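Local structure of N-acetyl-beta-D glucosaminidase (Rhizomucor miehei CAU432, 4ZM6) at residues A[237-242]-A[246-251]; A[228-233]-A[253-258]; A[814-819]-A[843-848]; A[795-800]-A[821-826]. The protein joins a glycoside hydrolase family 3 module, probably a beta-N-acetylglucosaminidase, to a GCN5-related glucosamine N-acetyltransferase region that binds acetyl-CoA. All coordinates share one frame; numbering follows the deposited sequence.

Contact 1 of 4, residues A[237-242]-A[246-251]; sequences HFNKDV and IAPEIV
Asn239 OD1 is gripped by two backbone N-H groups of its own turn, while the other end of the same amide reaches across to Glu249. Val242 N donates to Asn239 OD1 at 2.9 Å from above the carbonyl plane, and Asp241 N lies 2.7 Å from OD1, nearly in line with the C=O bond. Together these make an Asx turn and an Asx motif that hold the amide, with ND2 directed at 246-251. Asn239 ND2 gives a straight bond (168°) to Glu249 OE2, 2.9 Å away. It stays in the amide plane but meets the carboxylate from above, the two planes standing 88° apart. Glu249 CG lies against Phe238 O, and the bend at chi2 (88°) turns the carboxylate toward Asn239. Apolar contacts flank this bond: Ile250 CD1 sits 3.7 Å from Phe238 CB, and Val242 CB packs on Ile246 CG1 at 3.7 Å. Farther along the chain, Ala247 O accepts from both Ile250 N and Val251 N. Both segments belong to the loop between strand 227-230 and helix 251-258 of the glycoside hydrolase family 3 N-terminal domain. An amide suits position 239 because it can accept and donate, tying a tight turn to the approach to the helix.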
# COMPACT_ATOMS: atom_id res chain seq x y z
N HIS A 237 17.56 15.60 14.03
CA HIS A 237 17.69 14.15 14.22
C HIS A 237 18.65 13.49 13.21
O HIS A 237 18.99 12.32 13.37
CB HIS A 237 16.33 13.45 14.13
CG HIS A 237 15.43 13.74 15.29
ND1 HIS A 237 14.39 14.65 15.22
CD2 HIS A 237 15.39 13.23 16.54
CE1 HIS A 237 13.76 14.68 16.38
NE2 HIS A 237 14.34 13.83 17.20
N PHE A 238 19.08 14.23 12.19
CA PHE A 238 20.04 13.73 11.19
C PHE A 238 21.36 14.49 11.26
O PHE A 238 22.42 13.89 11.38
CB PHE A 238 19.46 13.86 9.78
CG PHE A 238 18.24 13.01 9.54
CD1 PHE A 238 17.00 13.40 10.04
CD2 PHE A 238 18.32 11.84 8.80
CE1 PHE A 238 15.87 12.63 9.81
CE2 PHE A 238 17.20 11.06 8.58
CZ PHE A 238 15.97 11.46 9.08
N ASN A 239 21.27 15.82 11.16
CA ASN A 239 22.43 16.69 11.28
C ASN A 239 22.01 18.07 11.79
O ASN A 239 21.32 18.82 11.09
CB ASN A 239 23.15 16.83 9.93
CG ASN A 239 24.41 17.67 10.02
OD1 ASN A 239 24.46 18.68 10.72
ND2 ASN A 239 25.44 17.25 9.30
N LYS A 240 22.43 18.38 13.01
CA LYS A 240 22.06 19.63 13.68
C LYS A 240 23.06 20.76 13.45
O LYS A 240 22.82 21.90 13.85
CB LYS A 240 21.86 19.39 15.19
CG LYS A 240 23.15 19.19 15.98
CD LYS A 240 22.92 18.38 17.24
CE LYS A 240 22.84 16.88 16.95
NZ LYS A 240 22.79 16.08 18.20
N ASP A 241 24.18 20.46 12.79
CA ASP A 241 25.20 21.47 12.50
C ASP A 241 24.89 22.24 11.22
O ASP A 241 25.02 23.47 11.20
CB ASP A 241 26.58 20.82 12.39
CG ASP A 241 27.03 20.15 13.68
OD1 ASP A 241 26.59 20.58 14.77
OD2 ASP A 241 27.84 19.20 13.60
N VAL A 242 24.50 21.54 10.17
CA VAL A 242 24.31 22.16 8.85
C VAL A 242 23.02 21.78 8.15
O VAL A 242 22.37 20.79 8.48
CB VAL A 242 25.49 21.86 7.91
CG1 VAL A 242 26.72 22.64 8.34
CG2 VAL A 242 25.77 20.37 7.85
N ILE A 246 23.79 20.26 2.34
CA ILE A 246 25.22 20.05 2.53
C ILE A 246 25.54 19.03 3.63
O ILE A 246 26.71 18.86 4.00
CB ILE A 246 25.94 21.39 2.80
CG1 ILE A 246 25.54 21.95 4.18
CG2 ILE A 246 25.63 22.37 1.68
CD1 ILE A 246 25.76 23.44 4.36
N ALA A 247 24.51 18.35 4.12
CA ALA A 247 24.66 17.30 5.12
C ALA A 247 24.70 15.93 4.45
O ALA A 247 23.75 15.55 3.76
CB ALA A 247 23.50 17.35 6.11
N PRO A 248 25.79 15.16 4.64
CA PRO A 248 25.85 13.82 4.04
C PRO A 248 24.84 12.83 4.64
O PRO A 248 24.54 11.82 4.02
CB PRO A 248 27.29 13.37 4.34
CG PRO A 248 27.65 14.09 5.59
CD PRO A 248 26.97 15.43 5.49
N GLU A 249 24.32 13.14 5.83
CA GLU A 249 23.30 12.30 6.46
C GLU A 249 22.00 12.33 5.66
O GLU A 249 21.23 11.37 5.68
CB GLU A 249 23.03 12.76 7.90
CG GLU A 249 24.19 12.56 8.86
CD GLU A 249 25.16 13.73 8.89
OE1 GLU A 249 26.02 13.75 9.80
OE2 GLU A 249 25.08 14.62 8.02
N ILE A 250 21.75 13.44 4.97
CA ILE A 250 20.55 13.60 4.15
C ILE A 250 20.80 13.18 2.71
O ILE A 250 20.00 12.45 2.13
CB ILE A 250 20.08 15.07 4.17
CG1 ILE A 250 19.75 15.52 5.60
CG2 ILE A 250 18.90 15.28 3.23
CD1 ILE A 250 18.62 14.76 6.27
N VAL A 251 21.90 13.63 2.13
CA VAL A 251 22.16 13.40 0.71
C VAL A 251 22.66 11.98 0.45
O VAL A 251 22.00 11.21 -0.25
CB VAL A 251 23.15 14.43 0.13
CG1 VAL A 251 23.41 14.17 -1.35
CG2 VAL A 251 22.62 15.85 0.34

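Contact 2 of 4, residues A[228-233]-A[253-258]; sequences VMVGHM and DLLRRR
Leu255 faces Val228 and Val230 across the first half of a beta-alpha-beta unit, in which strand 227-230 leads to helix 251-258 and then to the parallel strand 264-267. A helix lying against parallel strands is consistent with the TIM-barrel type of fold of family 3 N-terminal domains. At the start of the segment, Asp253 OD1 forms a salt bridge to Arg257 NH2 at 3.0 Å, one turn on, with a weak hydrogen bond along it. Leu254 packs on Phe181 and on Leu202 of helix 202-207. Leu255 carries the contact: with its CG anti to the backbone N (chi1 -165°), its CD2 meets Val228 CG1 tip to tip at 3.6 Å, and stands 4.4 Å from Val230 CG2. Branched aliphatic side chains fit this buried face, since they fill it without polar groups that would need partners. Arg256 makes a salt bridge to Asp294 and hydrogen bonds to the backbone oxygens of Tyr261 and Gly263. Arg258 has salt bridges to Asp206 and to Asp542 of the second subunit, so this end of the helix also touches that subunit. Over 253-258 the helix has a wider pi-type turn, with Arg258 N bonded to Asp253 O at 3.1 Å.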
# COMPACT_ATOMS: atom_id res chain seq x y z
N VAL A 228 16.84 14.78 -8.58
CA VAL A 228 16.21 15.12 -7.31
C VAL A 228 16.90 16.34 -6.72
O VAL A 228 18.13 16.40 -6.67
CB VAL A 228 16.32 13.95 -6.31
CG1 VAL A 228 15.77 14.34 -4.94
CG2 VAL A 228 15.59 12.72 -6.84
N MET A 229 16.12 17.32 -6.27
CA MET A 229 16.68 18.52 -5.66
C MET A 229 16.54 18.50 -4.14
O MET A 229 15.47 18.24 -3.59
CB MET A 229 15.99 19.77 -6.22
CG MET A 229 16.65 21.08 -5.80
SD MET A 229 15.66 22.51 -6.22
CE MET A 229 15.89 22.56 -7.99
N VAL A 230 17.64 18.81 -3.46
CA VAL A 230 17.67 18.86 -2.01
C VAL A 230 17.57 20.32 -1.56
O VAL A 230 18.49 21.11 -1.78
CB VAL A 230 18.97 18.24 -1.47
CG1 VAL A 230 18.93 18.16 0.05
CG2 VAL A 230 19.19 16.86 -2.08
N GLY A 231 16.46 20.67 -0.92
CA GLY A 231 16.28 22.01 -0.39
C GLY A 231 17.17 22.28 0.81
O GLY A 231 17.98 21.43 1.20
N HIS A 232 17.00 23.46 1.41
CA HIS A 232 17.78 23.87 2.57
C HIS A 232 16.90 23.88 3.81
O HIS A 232 16.13 24.82 4.02
CB HIS A 232 18.38 25.26 2.35
CG HIS A 232 19.00 25.43 1.00
ND1 HIS A 232 20.15 24.78 0.62
CD2 HIS A 232 18.63 26.19 -0.06
CE1 HIS A 232 20.47 25.13 -0.62
NE2 HIS A 232 19.56 25.98 -1.05
N MET A 233 17.01 22.83 4.61
CA MET A 233 16.30 22.73 5.89
C MET A 233 17.12 21.97 6.93
O MET A 233 17.86 21.04 6.59
CB MET A 233 14.91 22.11 5.70
CG MET A 233 14.83 21.00 4.66
SD MET A 233 13.21 20.94 3.87
CE MET A 233 13.69 20.57 2.18
N ASP A 253 23.54 9.30 2.77
CA ASP A 253 22.98 8.25 3.61
C ASP A 253 21.52 7.93 3.31
O ASP A 253 21.11 6.78 3.37
CB ASP A 253 23.12 8.61 5.09
CG ASP A 253 24.56 8.70 5.54
OD1 ASP A 253 25.47 8.49 4.70
OD2 ASP A 253 24.79 8.98 6.74
N LEU A 254 20.74 8.96 2.99
CA LEU A 254 19.31 8.78 2.84
C LEU A 254 18.92 8.58 1.38
O LEU A 254 18.33 7.56 1.02
CB LEU A 254 18.56 9.97 3.44
CG LEU A 254 17.11 9.70 3.82
CD1 LEU A 254 17.00 8.66 4.93
CD2 LEU A 254 16.44 11.01 4.22
N LEU A 255 19.25 9.56 0.55
CA LEU A 255 18.84 9.53 -0.85
C LEU A 255 19.61 8.48 -1.66
O LEU A 255 19.02 7.71 -2.41
CB LEU A 255 19.00 10.92 -1.47
CG LEU A 255 18.29 11.17 -2.80
CD1 LEU A 255 16.82 10.77 -2.72
CD2 LEU A 255 18.42 12.63 -3.22
N ARG A 256 20.92 8.44 -1.47
CA ARG A 256 21.78 7.55 -2.25
C ARG A 256 21.80 6.12 -1.70
O ARG A 256 21.53 5.17 -2.43
CB ARG A 256 23.21 8.12 -2.33
CG ARG A 256 24.06 7.53 -3.44
CD ARG A 256 23.56 7.96 -4.81
NE ARG A 256 24.05 9.27 -5.21
CZ ARG A 256 23.63 9.94 -6.29
NH1 ARG A 256 22.69 9.42 -7.07
NH2 ARG A 256 24.14 11.13 -6.57
N ARG A 257 22.10 5.98 -0.41
CA ARG A 257 22.21 4.66 0.20
C ARG A 257 20.84 4.02 0.48
O ARG A 257 20.47 3.06 -0.19
CB ARG A 257 23.08 4.72 1.47
CG ARG A 257 23.13 3.42 2.26
CD ARG A 257 24.49 3.14 2.89
NE ARG A 257 25.12 4.33 3.46
CZ ARG A 257 26.30 4.84 3.10
NH1 ARG A 257 27.04 4.28 2.14
NH2 ARG A 257 26.76 5.93 3.70
N ARG A 258 20.10 4.54 1.45
CA ARG A 258 18.79 3.98 1.84
C ARG A 258 17.85 3.79 0.64
O ARG A 258 17.45 2.67 0.34
CB ARG A 258 18.12 4.86 2.90
CG ARG A 258 16.62 4.62 3.09
CD ARG A 258 16.27 4.20 4.50
NE ARG A 258 14.86 3.80 4.63
CZ ARG A 258 13.82 4.64 4.67
NH1 ARG A 258 13.99 5.96 4.57
NH2 ARG A 258 12.59 4.16 4.80

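Contact 3 of 4, residues A[814-819]-A[843-848]; sequences GIVAHA and SRVGYK
Val816 and Val845 meet at about a right angle, one rising from helix 811-825 and the other from the turn that follows helix 839-843, both in the C-terminal N-acetyltransferase-like region. Each sends a single methyl to the other: Val816 CG1 stands 4.0 Å from Val845 CG2. That CG2 lies between the backbone N and the carbonyl carbon of Val845, which leaves CG1 on another flank, 4.4 Å from Ala817 CB. The valine of the turn thus straddles two successive residues of the helix, with a methyl for each. Alanine suits the second place because its short side chain lets the turn come near, and the CA atoms of Ala817 and Val845 are 6.6 Å apart. Gly846, with a positive phi (86°) that suits glycine, is the C-prime residue of a Schellman motif ending helix 839-843: Tyr847 N bonds back to Tyr842 O, and Gly846 N weakly to Ser843 O at 3.3 Å. Past it, Tyr847 OH bonds to Asn820 and Ser831. Met797 and Val800 of strand 794-802 lie against Val816 as well. Between the two segments the chemistry is wholly apolar, so the fit rests on methyl shape and burial, while the nearby directed bonds are those of the Tyr847 hydroxyl.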
# COMPACT_ATOMS: atom_id res chain seq x y z
N GLY A 814 -6.62 -19.35 -50.21
CA GLY A 814 -6.85 -20.78 -50.10
C GLY A 814 -7.11 -21.23 -48.68
O GLY A 814 -8.16 -21.80 -48.38
N ILE A 815 -6.15 -20.95 -47.80
CA ILE A 815 -6.25 -21.36 -46.40
C ILE A 815 -7.45 -20.74 -45.69
O ILE A 815 -8.05 -21.37 -44.83
CB ILE A 815 -4.95 -21.05 -45.62
CG1 ILE A 815 -4.95 -21.80 -44.29
CG2 ILE A 815 -4.78 -19.56 -45.40
CD1 ILE A 815 -3.61 -21.78 -43.59
N VAL A 816 -7.81 -19.52 -46.06
CA VAL A 816 -9.02 -18.90 -45.52
C VAL A 816 -10.25 -19.62 -46.05
O VAL A 816 -11.18 -19.91 -45.30
CB VAL A 816 -9.09 -17.38 -45.85
CG1 VAL A 816 -10.48 -16.82 -45.60
CG2 VAL A 816 -8.08 -16.62 -45.00
N ALA A 817 -10.25 -19.93 -47.34
CA ALA A 817 -11.38 -20.62 -47.96
C ALA A 817 -11.54 -22.01 -47.36
O ALA A 817 -12.66 -22.48 -47.13
CB ALA A 817 -11.20 -20.71 -49.47
N HIS A 818 -10.41 -22.64 -47.08
CA HIS A 818 -10.41 -23.93 -46.40
C HIS A 818 -10.98 -23.79 -44.99
O HIS A 818 -11.79 -24.61 -44.57
CB HIS A 818 -9.00 -24.49 -46.34
CG HIS A 818 -8.95 -25.93 -45.94
ND1 HIS A 818 -8.57 -26.35 -44.69
CD2 HIS A 818 -9.25 -27.05 -46.64
CE1 HIS A 818 -8.63 -27.67 -44.63
NE2 HIS A 818 -9.04 -28.12 -45.80
N ALA A 819 -10.55 -22.75 -44.28
CA ALA A 819 -11.08 -22.46 -42.94
C ALA A 819 -12.60 -22.31 -42.95
O ALA A 819 -13.27 -22.76 -42.02
CB ALA A 819 -10.43 -21.20 -42.38
N SER A 843 -13.95 -10.18 -48.86
CA SER A 843 -15.14 -10.09 -49.71
C SER A 843 -15.19 -11.25 -50.71
O SER A 843 -16.28 -11.70 -51.08
CB SER A 843 -15.17 -8.76 -50.48
OG SER A 843 -15.46 -7.67 -49.62
N ARG A 844 -14.02 -11.73 -51.11
CA ARG A 844 -13.90 -12.84 -52.07
C ARG A 844 -14.31 -14.21 -51.51
O ARG A 844 -14.31 -15.20 -52.25
CB ARG A 844 -12.46 -12.92 -52.59
CG ARG A 844 -12.00 -11.70 -53.37
CD ARG A 844 -10.48 -11.59 -53.36
NE ARG A 844 -9.84 -12.75 -53.96
CZ ARG A 844 -8.53 -13.01 -53.94
NH1 ARG A 844 -7.68 -12.18 -53.33
NH2 ARG A 844 -8.07 -14.11 -54.52
N VAL A 845 -14.64 -14.27 -50.22
CA VAL A 845 -15.14 -15.50 -49.60
C VAL A 845 -16.37 -15.24 -48.73
O VAL A 845 -16.61 -15.94 -47.75
CB VAL A 845 -14.02 -16.21 -48.79
CG1 VAL A 845 -12.93 -16.71 -49.72
CG2 VAL A 845 -13.43 -15.28 -47.74
N GLY A 846 -17.15 -14.22 -49.09
CA GLY A 846 -18.47 -13.99 -48.50
C GLY A 846 -18.56 -13.19 -47.20
O GLY A 846 -19.63 -13.15 -46.59
N TYR A 847 -17.47 -12.56 -46.78
CA TYR A 847 -17.48 -11.74 -45.55
C TYR A 847 -17.80 -10.28 -45.85
O TYR A 847 -17.09 -9.63 -46.62
CB TYR A 847 -16.15 -11.83 -44.80
CG TYR A 847 -15.90 -13.16 -44.13
CD1 TYR A 847 -16.57 -13.52 -42.97
CD2 TYR A 847 -14.98 -14.06 -44.67
CE1 TYR A 847 -16.34 -14.74 -42.36
CE2 TYR A 847 -14.74 -15.28 -44.07
CZ TYR A 847 -15.42 -15.62 -42.92
OH TYR A 847 -15.17 -16.84 -42.34
N LYS A 848 -18.87 -9.77 -45.24
CA LYS A 848 -19.17 -8.34 -45.26
C LYS A 848 -18.94 -7.79 -43.85
O LYS A 848 -18.92 -8.55 -42.88
CB LYS A 848 -20.60 -8.09 -45.75
CG LYS A 848 -21.72 -8.41 -44.76
CD LYS A 848 -23.06 -8.45 -45.49
CE LYS A 848 -24.20 -7.86 -44.68
NZ LYS A 848 -24.62 -8.77 -43.57

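Contact 4 of 4, residues A[795-800]-A[821-826]; sequences GGMACV and WLLKQR
Leu823 lays its two methyls against the backbone of Gly795 and Gly796, and this is the close part of the contact. Its CD2 comes within 3.8 Å of Gly796 N and 4.2 Å of Gly795 CA. Glycine at 795, with no side chain on the helix-facing side, leaves the main chain open to the leucine. With CG anti to the carbonyl carbon (chi1 -69°), Leu823 extends across the 9.0 Å between the axes of strand 795-800 and helix 821-825, which run nearly antiparallel at 156°. Packing is looser farther along, where Met797 curls so that its CE reaches only to 4.3 Å from Leu823 CD1. Met797 also packs on Ala819 of the same helix. On the far side of the helix, toward solvent, Gln825 is exposed and sets its NE2 3.5 Å above the ring plane of Trp821, toward the rim. Just past the helix, Arg826 makes a salt bridge to Asp750. Strand and helix belong to a beta-alpha-beta unit completed by strand 830-836. Methyl on peptide backbone is an undirected contact, so shape holds the helix over this strand, while the salt bridge of Arg826 lies beyond the helix end.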
# COMPACT_ATOMS: atom_id res chain seq x y z
N GLY A 795 -18.59 -19.56 -35.39
CA GLY A 795 -17.15 -19.72 -35.27
C GLY A 795 -16.42 -18.61 -35.99
O GLY A 795 -17.01 -17.58 -36.29
N GLY A 796 -15.14 -18.80 -36.27
CA GLY A 796 -14.36 -17.80 -36.97
C GLY A 796 -12.90 -18.17 -37.10
O GLY A 796 -12.51 -19.30 -36.82
N MET A 797 -12.09 -17.21 -37.53
CA MET A 797 -10.66 -17.43 -37.71
C MET A 797 -9.86 -16.19 -37.34
O MET A 797 -10.43 -15.11 -37.17
CB MET A 797 -10.37 -17.83 -39.16
CG MET A 797 -10.51 -16.70 -40.17
SD MET A 797 -10.45 -17.27 -41.87
CE MET A 797 -12.08 -17.99 -42.01
N ALA A 798 -8.55 -16.35 -37.24
CA ALA A 798 -7.65 -15.26 -36.83
C ALA A 798 -6.19 -15.59 -37.16
O ALA A 798 -5.87 -16.69 -37.59
CB ALA A 798 -7.81 -14.98 -35.34
N CYS A 799 -5.32 -14.61 -36.94
CA CYS A 799 -3.88 -14.77 -37.16
C CYS A 799 -3.58 -15.55 -38.44
O CYS A 799 -2.80 -16.51 -38.45
CB CYS A 799 -3.25 -15.40 -35.93
SG CYS A 799 -3.64 -14.50 -34.41
N VAL A 800 -4.22 -15.11 -39.52
CA VAL A 800 -4.01 -15.63 -40.86
C VAL A 800 -2.72 -15.03 -41.41
O VAL A 800 -2.52 -13.81 -41.33
CB VAL A 800 -5.16 -15.20 -41.80
CG1 VAL A 800 -4.88 -15.64 -43.23
CG2 VAL A 800 -6.49 -15.75 -41.31
N TRP A 821 -14.58 -23.83 -45.11
CA TRP A 821 -15.08 -25.19 -45.35
C TRP A 821 -15.15 -25.95 -44.03
O TRP A 821 -16.19 -26.49 -43.67
CB TRP A 821 -14.18 -25.93 -46.35
CG TRP A 821 -14.55 -27.37 -46.60
CD1 TRP A 821 -13.78 -28.48 -46.34
CD2 TRP A 821 -15.79 -27.86 -47.14
NE1 TRP A 821 -14.46 -29.62 -46.70
CE2 TRP A 821 -15.69 -29.27 -47.19
CE3 TRP A 821 -16.97 -27.24 -47.59
CZ2 TRP A 821 -16.74 -30.08 -47.67
CZ3 TRP A 821 -18.01 -28.05 -48.08
CH2 TRP A 821 -17.88 -29.45 -48.11
N LEU A 822 -14.02 -25.96 -43.32
CA LEU A 822 -13.92 -26.58 -42.00
C LEU A 822 -14.97 -26.08 -41.02
O LEU A 822 -15.52 -26.87 -40.25
CB LEU A 822 -12.54 -26.33 -41.39
CG LEU A 822 -11.36 -27.06 -42.02
CD1 LEU A 822 -10.08 -26.68 -41.29
CD2 LEU A 822 -11.57 -28.57 -41.97
N LEU A 823 -15.23 -24.78 -41.03
CA LEU A 823 -16.28 -24.23 -40.18
C LEU A 823 -17.65 -24.74 -40.62
O LEU A 823 -18.45 -25.14 -39.77
CB LEU A 823 -16.24 -22.69 -40.18
CG LEU A 823 -15.02 -22.08 -39.48
CD1 LEU A 823 -14.80 -20.64 -39.94
CD2 LEU A 823 -15.15 -22.16 -37.97
N LYS A 824 -17.90 -24.74 -41.93
CA LYS A 824 -19.16 -25.29 -42.46
C LYS A 824 -19.34 -26.76 -42.05
O LYS A 824 -20.44 -27.17 -41.68
CB LYS A 824 -19.24 -25.16 -43.98
N GLN A 825 -18.25 -27.54 -42.08
CA GLN A 825 -18.29 -28.94 -41.65
C GLN A 825 -18.77 -29.05 -40.21
O GLN A 825 -19.60 -29.90 -39.88
CB GLN A 825 -16.91 -29.60 -41.77
CG GLN A 825 -16.36 -29.73 -43.19
CD GLN A 825 -17.03 -30.82 -43.99
OE1 GLN A 825 -16.49 -31.91 -44.13
NE2 GLN A 825 -18.21 -30.52 -44.54
N ARG A 826 -18.26 -28.16 -39.35
CA ARG A 826 -18.62 -28.12 -37.93
C ARG A 826 -20.04 -27.58 -37.66
O ARG A 826 -20.43 -27.46 -36.50
CB ARG A 826 -17.61 -27.28 -37.14
CG ARG A 826 -16.20 -27.84 -37.12
CD ARG A 826 -15.25 -26.81 -36.53
NE ARG A 826 -13.91 -27.33 -36.31
CZ ARG A 826 -12.98 -26.72 -35.57
NH1 ARG A 826 -13.23 -25.56 -34.97
NH2 ARG A 826 -11.78 -27.28 -35.43

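In the fold
From the N terminus, strand 227-230 opens contact 2, and the chain runs into a long loop in which contact 1 forms before helix 251-258 returns to close contact 2. Contact 1 is therefore nested in contact 2, their centres 9 Å apart, and probable backbone hydrogen bonds such as Pro248 O to Asp253 N continue one into the other. Far along the chain, in the C-terminal N-acetyltransferase-like region, contact 4 opens on strand 794-802, contact 3 opens on helix 811-825, contact 4 closes on that same helix and contact 3 closes last, so the two cross. Met797 of contact 4 also packs on side chains of contact 3, tying helix 811-825 to the sheet. The pairs lie on opposite sides of the chain's centre, their nearest atoms at least about 43 Å apart.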